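Local coordinates for protein K7 (Vaccinia virus WR, PDB 3JRV), which is a Bcl-2-like virulence factor that binds the host RNA helicase DDX3 and suppresses innate immune signalling, including IRF3 and NF-kappa-B activation, at residues 10-22 and 46-58. Numbering follows the deposited sequence. Where two conformers were deposited one is given.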
ATOM      1  N   ALA A  10      -7.343  12.284  -9.186  1.00 17.61           N
ATOM      2  CA  ALA A  10      -7.239  10.829  -9.188  1.00 17.50           C
ATOM      3  C   ALA A  10      -8.505  10.236  -8.552  1.00 17.66           C
ATOM      4  O   ALA A  10      -9.048  10.785  -7.606  1.00 16.35           O
ATOM      5  CB  ALA A  10      -6.031  10.371  -8.393  1.00 19.12           C
ATOM      6  N   VAL A  11      -8.985   9.131  -9.106  1.00 18.15           N
ATOM      7  CA  VAL A  11     -10.204   8.501  -8.607  1.00 19.29           C
ATOM      8  C   VAL A  11      -9.834   7.271  -7.773  1.00 17.20           C
ATOM      9  O   VAL A  11      -8.973   6.461  -8.172  1.00 19.16           O
ATOM     10  CB  VAL A  11     -11.097   8.069  -9.794  1.00 19.74           C
ATOM     11  CG1 VAL A  11     -12.409   7.458  -9.297  1.00 24.61           C
ATOM     12  CG2 VAL A  11     -11.406   9.245 -10.735  1.00 27.04           C
ATOM     13  N   PHE A  12     -10.457   7.137  -6.603  1.00 16.45           N
ATOM     14  CA  PHE A  12     -10.185   6.007  -5.734  1.00 14.25           C
ATOM     15  C   PHE A  12     -11.449   5.181  -5.600  1.00 14.90           C
ATOM     16  O   PHE A  12     -12.382   5.588  -4.909  1.00 19.13           O
ATOM     17  CB  PHE A  12      -9.712   6.535  -4.375  1.00 15.00           C
ATOM     18  CG  PHE A  12      -8.449   7.309  -4.479  1.00 11.77           C
ATOM     19  CD1 PHE A  12      -7.244   6.649  -4.425  1.00 11.12           C
ATOM     20  CD2 PHE A  12      -8.456   8.678  -4.699  1.00 16.82           C
ATOM     21  CE1 PHE A  12      -6.046   7.287  -4.581  1.00 12.32           C
ATOM     22  CE2 PHE A  12      -7.238   9.358  -4.842  1.00 11.98           C
ATOM     23  CZ  PHE A  12      -6.030   8.642  -4.829  1.00 12.98           C
ATOM     24  N   TYR A  13     -11.507   4.092  -6.353  1.00 12.81           N
ATOM     25  CA  TYR A  13     -12.725   3.308  -6.482  1.00 12.68           C
ATOM     26  C   TYR A  13     -13.072   2.517  -5.233  1.00 11.13           C
ATOM     27  O   TYR A  13     -14.255   2.162  -5.048  1.00 13.95           O
ATOM     28  CB  TYR A  13     -12.566   2.336  -7.638  1.00 13.77           C
ATOM     29  CG  TYR A  13     -12.488   3.058  -8.955  1.00 16.52           C
ATOM     30  CD1 TYR A  13     -13.650   3.502  -9.606  1.00 23.47           C
ATOM     31  CD2 TYR A  13     -11.253   3.308  -9.547  1.00 22.61           C
ATOM     32  CE1 TYR A  13     -13.556   4.198 -10.794  1.00 30.06           C
ATOM     33  CE2 TYR A  13     -11.164   3.963 -10.760  1.00 27.66           C
ATOM     34  CZ  TYR A  13     -12.310   4.392 -11.381  1.00 30.60           C
ATOM     35  OH  TYR A  13     -12.189   5.078 -12.580  1.00 33.73           O
ATOM     36  N   PHE A  14     -12.078   2.237  -4.377  1.00  9.40           N
ATOM     37  CA  PHE A  14     -12.356   1.408  -3.208  1.00  9.90           C
ATOM     38  C   PHE A  14     -12.440   2.170  -1.894  1.00  7.35           C
ATOM     39  O   PHE A  14     -12.668   1.561  -0.821  1.00  9.23           O
ATOM     40  CB  PHE A  14     -11.272   0.335  -3.053  1.00  9.06           C
ATOM     41  CG  PHE A  14     -11.189  -0.631  -4.215  1.00 11.48           C
ATOM     42  CD1 PHE A  14     -11.888  -1.833  -4.187  1.00 14.85           C
ATOM     43  CD2 PHE A  14     -10.361  -0.356  -5.303  1.00 13.17           C
ATOM     44  CE1 PHE A  14     -11.759  -2.760  -5.251  1.00 17.47           C
ATOM     45  CE2 PHE A  14     -10.244  -1.245  -6.366  1.00 12.80           C
ATOM     46  CZ  PHE A  14     -10.966  -2.426  -6.362  1.00 15.56           C
ATOM     47  N   VAL A  15     -12.228   3.489  -1.950  1.00  9.26           N
ATOM     48  CA  VAL A  15     -12.047   4.300  -0.741  1.00  8.58           C
ATOM     49  C   VAL A  15     -13.174   4.210   0.280  1.00  7.25           C
ATOM     50  O   VAL A  15     -12.882   4.266   1.482  1.00  7.94           O
ATOM     51  CB  VAL A  15     -11.743   5.765  -1.103  1.00  9.21           C
ATOM     52  CG1 VAL A  15     -12.943   6.443  -1.810  1.00 11.09           C
ATOM     53  CG2 VAL A  15     -11.367   6.588   0.142  1.00 12.84           C
ATOM     54  N   ASP A  16     -14.431   4.034  -0.174  1.00  9.18           N
ATOM     55  CA  ASP A  16     -15.556   3.935   0.725  1.00  8.15           C
ATOM     56  C   ASP A  16     -16.107   2.508   0.927  1.00  8.17           C
ATOM     57  O   ASP A  16     -17.121   2.318   1.627  1.00 10.46           O
ATOM     58  CB  ASP A  16     -16.669   4.898   0.288  1.00  9.34           C
ATOM     59  CG  ASP A  16     -16.290   6.327   0.563  1.00 14.29           C
ATOM     60  OD1 ASP A  16     -15.816   6.596   1.692  1.00 17.67           O
ATOM     61  OD2 ASP A  16     -16.457   7.170  -0.340  1.00 16.28           O
ATOM     62  N   ASP A  17     -15.398   1.518   0.380  1.00  7.88           N
ATOM     63  CA  ASP A  17     -15.911   0.125   0.428  1.00  7.96           C
ATOM     64  C   ASP A  17     -15.677  -0.471   1.830  1.00  8.09           C
ATOM     65  O   ASP A  17     -14.669  -0.177   2.500  1.00  9.75           O
ATOM     66  CB  ASP A  17     -15.191  -0.754  -0.600  1.00  8.86           C
ATOM     67  CG  ASP A  17     -15.515  -0.402  -2.039  1.00 11.01           C
ATOM     68  OD1 ASP A  17     -16.329   0.515  -2.303  1.00 14.60           O
ATOM     69  OD2 ASP A  17     -14.964  -1.078  -2.922  1.00 14.58           O
ATOM     70  N   ASP A  18     -16.616  -1.295   2.278  1.00  8.46           N
ATOM     71  CA  ASP A  18     -16.515  -2.017   3.533  1.00  9.54           C
ATOM     72  C   ASP A  18     -16.212  -3.481   3.294  1.00 11.43           C
ATOM     73  O   ASP A  18     -16.034  -4.202   4.258  1.00 12.25           O
ATOM     74  CB  ASP A  18     -17.820  -1.946   4.320  1.00 10.86           C
ATOM     75  CG  ASP A  18     -18.038  -0.578   4.986  1.00 12.31           C
ATOM     76  OD1 ASP A  18     -17.097   0.264   4.973  1.00 12.29           O
ATOM     77  OD2 ASP A  18     -19.169  -0.293   5.466  1.00 17.25           O
ATOM     78  N   LYS A  19     -16.141  -3.894   2.036  1.00 11.16           N
ATOM     79  CA  LYS A  19     -16.009  -5.329   1.673  1.00 15.28           C
ATOM     80  C   LYS A  19     -15.093  -5.443   0.472  1.00 12.91           C
ATOM     81  O   LYS A  19     -15.047  -4.529  -0.360  1.00 14.02           O
ATOM     82  CB  LYS A  19     -17.413  -5.880   1.192  1.00 14.25           C
ATOM     83  CG  LYS A  19     -18.610  -5.794   2.127  1.00 19.57           C
ATOM     84  CD  LYS A  19     -18.448  -6.702   3.306  1.00 20.74           C
ATOM     85  CE  LYS A  19     -19.665  -6.635   4.236  1.00 23.86           C
ATOM     86  NZ  LYS A  19     -19.522  -7.776   5.180  1.00 19.01           N
ATOM     87  N   ILE A  20     -14.452  -6.603   0.283  1.00 12.67           N
ATOM     88  CA  ILE A  20     -13.949  -6.996  -1.039  1.00 12.23           C
ATOM     89  C   ILE A  20     -14.124  -8.497  -1.181  1.00 14.98           C
ATOM     90  O   ILE A  20     -13.696  -9.274  -0.318  1.00 16.65           O
ATOM     91  CB  ILE A  20     -12.459  -6.640  -1.272  1.00 14.12           C
ATOM     92  CG1 ILE A  20     -12.008  -7.068  -2.670  1.00 17.54           C
ATOM     93  CG2 ILE A  20     -11.534  -7.245  -0.163  1.00 15.53           C
ATOM     94  CD1 ILE A  20     -10.856  -6.268  -3.201  1.00 19.24           C
ATOM     95  N   CYS A  21     -14.692  -8.898  -2.299  1.00 17.17           N
ATOM     96  CA  CYS A  21     -14.914 -10.333  -2.486  1.00 21.70           C
ATOM     97  C   CYS A  21     -14.665 -10.797  -3.905  1.00 19.19           C
ATOM     98  O   CYS A  21     -15.275 -11.785  -4.363  1.00 19.59           O
ATOM     99  CB  CYS A  21     -16.331 -10.697  -2.060  1.00 28.68           C
ATOM    100  SG  CYS A  21     -17.482  -9.836  -3.108  1.00 45.91           S
ATOM    101  N   SER A  22     -13.668 -10.186  -4.539  1.00 17.51           N
ATOM    102  CA  SER A  22     -13.204 -10.599  -5.875  1.00 18.01           C
ATOM    103  C   SER A  22     -11.709 -10.606  -5.848  1.00 15.45           C
ATOM    104  O   SER A  22     -11.089  -9.558  -5.614  1.00 15.93           O
ATOM    105  CB  SER A  22     -13.639  -9.646  -6.987  1.00 20.22           C
ATOM    106  OG  SER A  22     -15.041  -9.650  -7.095  1.00 26.96           O
ATOM    107  N   ASP A  46      -9.462  14.163   3.850  1.00 12.96           N
ATOM    108  CA  ASP A  46      -9.692  13.692   5.214  1.00 13.42           C
ATOM    109  C   ASP A  46      -9.316  12.200   5.266  1.00 13.86           C
ATOM    110  O   ASP A  46      -9.976  11.345   4.637  1.00 13.79           O
ATOM    111  CB  ASP A  46     -11.175  13.930   5.543  1.00 14.96           C
ATOM    112  CG  ASP A  46     -11.515  13.689   7.009  1.00 15.05           C
ATOM    113  OD1 ASP A  46     -10.791  12.887   7.655  1.00 13.94           O
ATOM    114  OD2 ASP A  46     -12.526  14.278   7.504  1.00 17.59           O
ATOM    115  N   ILE A  47      -8.308  11.880   6.065  1.00 12.06           N
ATOM    116  CA  ILE A  47      -7.820  10.497   6.172  1.00 12.77           C
ATOM    117  C   ILE A  47      -8.853   9.583   6.857  1.00 12.58           C
ATOM    118  O   ILE A  47      -8.738   8.346   6.803  1.00 14.47           O
ATOM    119  CB  ILE A  47      -6.512  10.462   6.957  1.00 13.30           C
ATOM    120  CG1 ILE A  47      -5.781   9.111   6.742  1.00 18.54           C
ATOM    121  CG2 ILE A  47      -6.732  10.905   8.422  1.00 14.08           C
ATOM    122  CD1 ILE A  47      -4.277   9.170   6.855  1.00 23.31           C
ATOM    123  N   THR A  48      -9.828  10.181   7.533  1.00  9.72           N
ATOM    124  CA  THR A  48     -10.883   9.396   8.196  1.00 13.31           C
ATOM    125  C   THR A  48     -12.058   9.068   7.266  1.00 12.59           C
ATOM    126  O   THR A  48     -12.917   8.259   7.600  1.00 14.73           O
ATOM    127  CB  THR A  48     -11.484  10.115   9.442  1.00 14.57           C
ATOM    128  OG1 THR A  48     -12.332  11.202   9.043  1.00 14.81           O
ATOM    129  CG2 THR A  48     -10.423  10.593  10.404  1.00 13.79           C
ATOM    130  N   SER A  49     -12.101   9.681   6.092  0.80 11.93           N
ATOM    131  CA  SER A  49     -13.235   9.507   5.193  0.80 11.91           C
ATOM    132  C   SER A  49     -12.941   8.331   4.270  0.80 11.56           C
ATOM    133  O   SER A  49     -12.619   8.488   3.070  0.80 11.81           O
ATOM    134  CB  SER A  49     -13.499  10.791   4.402  0.80 15.04           C
ATOM    135  OG  SER A  49     -13.960  11.835   5.257  0.80 16.97           O
ATOM    136  N   CYS A  50     -12.977   7.139   4.866  1.00 11.69           N
ATOM    137  CA  CYS A  50     -12.734   5.920   4.113  1.00 10.01           C
ATOM    138  C   CYS A  50     -13.475   4.785   4.806  1.00  9.17           C
ATOM    139  O   CYS A  50     -13.971   4.940   5.932  1.00 10.69           O
ATOM    140  CB  CYS A  50     -11.227   5.611   4.001  1.00 11.15           C
ATOM    141  SG  CYS A  50     -10.428   5.249   5.533  1.00 14.13           S
ATOM    142  N   GLY A  51     -13.620   3.673   4.090  1.00  8.33           N
ATOM    143  CA  GLY A  51     -14.440   2.599   4.628  1.00  9.47           C
ATOM    144  C   GLY A  51     -13.639   1.564   5.408  1.00  9.08           C
ATOM    145  O   GLY A  51     -12.421   1.717   5.619  1.00  8.97           O
ATOM    146  N   ARG A  52     -14.322   0.486   5.793  1.00  8.38           N
ATOM    147  CA  ARG A  52     -13.694  -0.567   6.604  1.00  9.23           C
ATOM    148  C   ARG A  52     -12.562  -1.269   5.872  1.00  8.94           C
ATOM    149  O   ARG A  52     -11.650  -1.768   6.524  1.00  9.03           O
ATOM    150  CB  ARG A  52     -14.732  -1.584   7.151  1.00  9.98           C
ATOM    151  CG  ARG A  52     -15.728  -0.960   8.151  1.00 14.97           C
ATOM    152  CD  ARG A  52     -16.729  -1.990   8.724  1.00 21.15           C
ATOM    153  NE  ARG A  52     -16.017  -2.865   9.659  1.00 29.59           N
ATOM    154  CZ  ARG A  52     -16.184  -4.186   9.781  1.00 38.02           C
ATOM    155  NH1 ARG A  52     -17.061  -4.836   9.033  1.00 40.65           N
ATOM    156  NH2 ARG A  52     -15.457  -4.871  10.656  1.00 41.71           N
ATOM    157  N   LEU A  53     -12.633  -1.360   4.534  1.00  7.62           N
ATOM    158  CA  LEU A  53     -11.595  -2.043   3.757  1.00  7.80           C
ATOM    159  C   LEU A  53     -10.257  -1.289   3.860  1.00  6.11           C
ATOM    160  O   LEU A  53      -9.220  -1.855   4.241  1.00  6.61           O
ATOM    161  CB  LEU A  53     -12.045  -2.200   2.308  1.00  7.33           C
ATOM    162  CG  LEU A  53     -11.055  -2.819   1.318  1.00  6.81           C
ATOM    163  CD1 LEU A  53     -10.619  -4.212   1.807  1.00 10.36           C
ATOM    164  CD2 LEU A  53     -11.686  -2.835  -0.076  1.00  9.18           C
ATOM    165  N   TYR A  54     -10.280   0.000   3.542  1.00  6.39           N
ATOM    166  CA  TYR A  54      -9.073   0.837   3.732  1.00  7.17           C
ATOM    167  C   TYR A  54      -8.607   0.831   5.174  1.00  7.55           C
ATOM    168  O   TYR A  54      -7.407   0.745   5.421  1.00  7.79           O
ATOM    169  CB  TYR A  54      -9.344   2.277   3.288  1.00  7.07           C
ATOM    170  CG  TYR A  54      -8.998   2.559   1.853  1.00  7.23           C
ATOM    171  CD1 TYR A  54      -9.179   1.621   0.846  1.00  7.25           C
ATOM    172  CD2 TYR A  54      -8.622   3.857   1.476  1.00  8.15           C
ATOM    173  CE1 TYR A  54      -8.963   1.939  -0.513  1.00  7.97           C
ATOM    174  CE2 TYR A  54      -8.347   4.159   0.157  1.00  7.52           C
ATOM    175  CZ  TYR A  54      -8.483   3.213  -0.832  1.00  7.78           C
ATOM    176  OH  TYR A  54      -8.275   3.633  -2.119  1.00 11.15           O
ATOM    177  N   LYS A  55      -9.520   0.923   6.135  0.80  8.22           N
ATOM    178  CA  LYS A  55      -9.120   0.888   7.568  0.80  9.10           C
ATOM    179  C   LYS A  55      -8.375  -0.422   7.869  0.80  8.31           C
ATOM    180  O   LYS A  55      -7.384  -0.412   8.600  0.80  7.44           O
ATOM    181  CB  LYS A  55     -10.337   1.095   8.482  0.80 10.33           C
ATOM    182  CG  LYS A  55     -10.758   2.576   8.494  0.80 14.92           C
ATOM    183  CD  LYS A  55     -11.968   2.801   9.365  0.80 23.06           C
ATOM    184  CE  LYS A  55     -12.403   4.252   9.287  0.80 25.35           C
ATOM    185  NZ  LYS A  55     -13.837   4.308   9.643  0.80 32.43           N
ATOM    186  N   GLU A  56      -8.850  -1.555   7.317  1.00  7.39           N
ATOM    187  CA  GLU A  56      -8.129  -2.811   7.536  1.00  8.68           C
ATOM    188  C   GLU A  56      -6.722  -2.759   6.968  1.00  8.18           C
ATOM    189  O   GLU A  56      -5.769  -3.223   7.621  1.00  9.65           O
ATOM    190  CB  GLU A  56      -8.853  -4.004   6.899  1.00 12.38           C
ATOM    191  CG  GLU A  56      -9.867  -4.720   7.757  1.00 22.58           C
ATOM    192  CD  GLU A  56      -9.502  -4.938   9.227  1.00 21.00           C
ATOM    193  OE1 GLU A  56      -8.509  -5.610   9.648  1.00 22.69           O
ATOM    194  OE2 GLU A  56     -10.374  -4.549   9.995  1.00 22.69           O
ATOM    195  N   LEU A  57      -6.574  -2.204   5.759  1.00  7.39           N
ATOM    196  CA  LEU A  57      -5.232  -2.069   5.151  1.00  7.17           C
ATOM    197  C   LEU A  57      -4.364  -1.154   6.001  1.00  8.73           C
ATOM    198  O   LEU A  57      -3.149  -1.427   6.138  1.00  8.39           O
ATOM    199  CB  LEU A  57      -5.300  -1.553   3.695  1.00  8.13           C
ATOM    200  CG  LEU A  57      -6.110  -2.508   2.778  1.00  5.41           C
ATOM    201  CD1 LEU A  57      -6.180  -1.843   1.376  1.00  8.45           C
ATOM    202  CD2 LEU A  57      -5.389  -3.826   2.687  1.00  9.22           C
HETATM  203  N   MSE A  58      -4.957  -0.107   6.589  1.00  7.02           N
HETATM  204  CA  MSE A  58      -4.149   0.828   7.387  1.00  8.18           C
HETATM  205  C   MSE A  58      -3.550   0.149   8.618  1.00  9.14           C
HETATM  206  O   MSE A  58      -2.499   0.584   9.124  1.00  9.70           O
HETATM  207  CB  MSE A  58      -5.016   2.032   7.804  1.00  9.07           C
HETATM  208  CG  MSE A  58      -5.315   2.815   6.562  1.00 11.93           C
HETATM  209 SE   MSE A  58      -6.653   4.201   6.844  0.70 23.33          SE
HETATM  210  CE  MSE A  58      -5.364   5.347   7.550  1.00 21.27           C
TER
HETATM  211  O   HOH W   1     -12.477   1.357   2.236  1.00  8.93           O
HETATM  212  O   HOH W   2     -14.381   9.137   0.920  1.00 18.97           O
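Y54 turns one face of its ring to the backbone of V15: the V15 CA lies 3.8 Å from the ring centroid and 14° off the ring normal, a CH-pi contact. V15 CG2, anti to its own backbone N, reaches the CE2 side of the same ring and also C50 CB, while F14 CB packs against Y54 CE1 at 3.8 Å. F12 crosses the Y54 side chain at about a right angle, its CD1 3.9 Å from Y54 OH; that hydroxyl is hydrogen-bonded to E32 of helix 26-42, and W36 and Y33 of that helix meet the ring edge-to-face. In the preceding residue, L53, chi1 of 176° carries CG to the loop, where CD1 meets I20 CG2 at 3.7 Å and CD2 lies near F14 CD1 and K19 O.

Beside this apolar layer, the loop closes over the start of helix 52-58. G51, the N-cap residue, gives its N to V15 O at 2.8 Å, in the carbonyl plane. R52 N meets D18 OD1 at 2.9 Å in an almost straight bond (178°), on the anti side but well out of the carboxylate plane, and L53 N donates to D17 O at 3.1 Å, tilted from the carbonyl plane. A water accepts from Y54 N. The amides of G51, R52 and L53 thus find acceptors in 10-22, and the carboxylate of D18, beside the helix N-terminus, would probably be stabilised in its charged form.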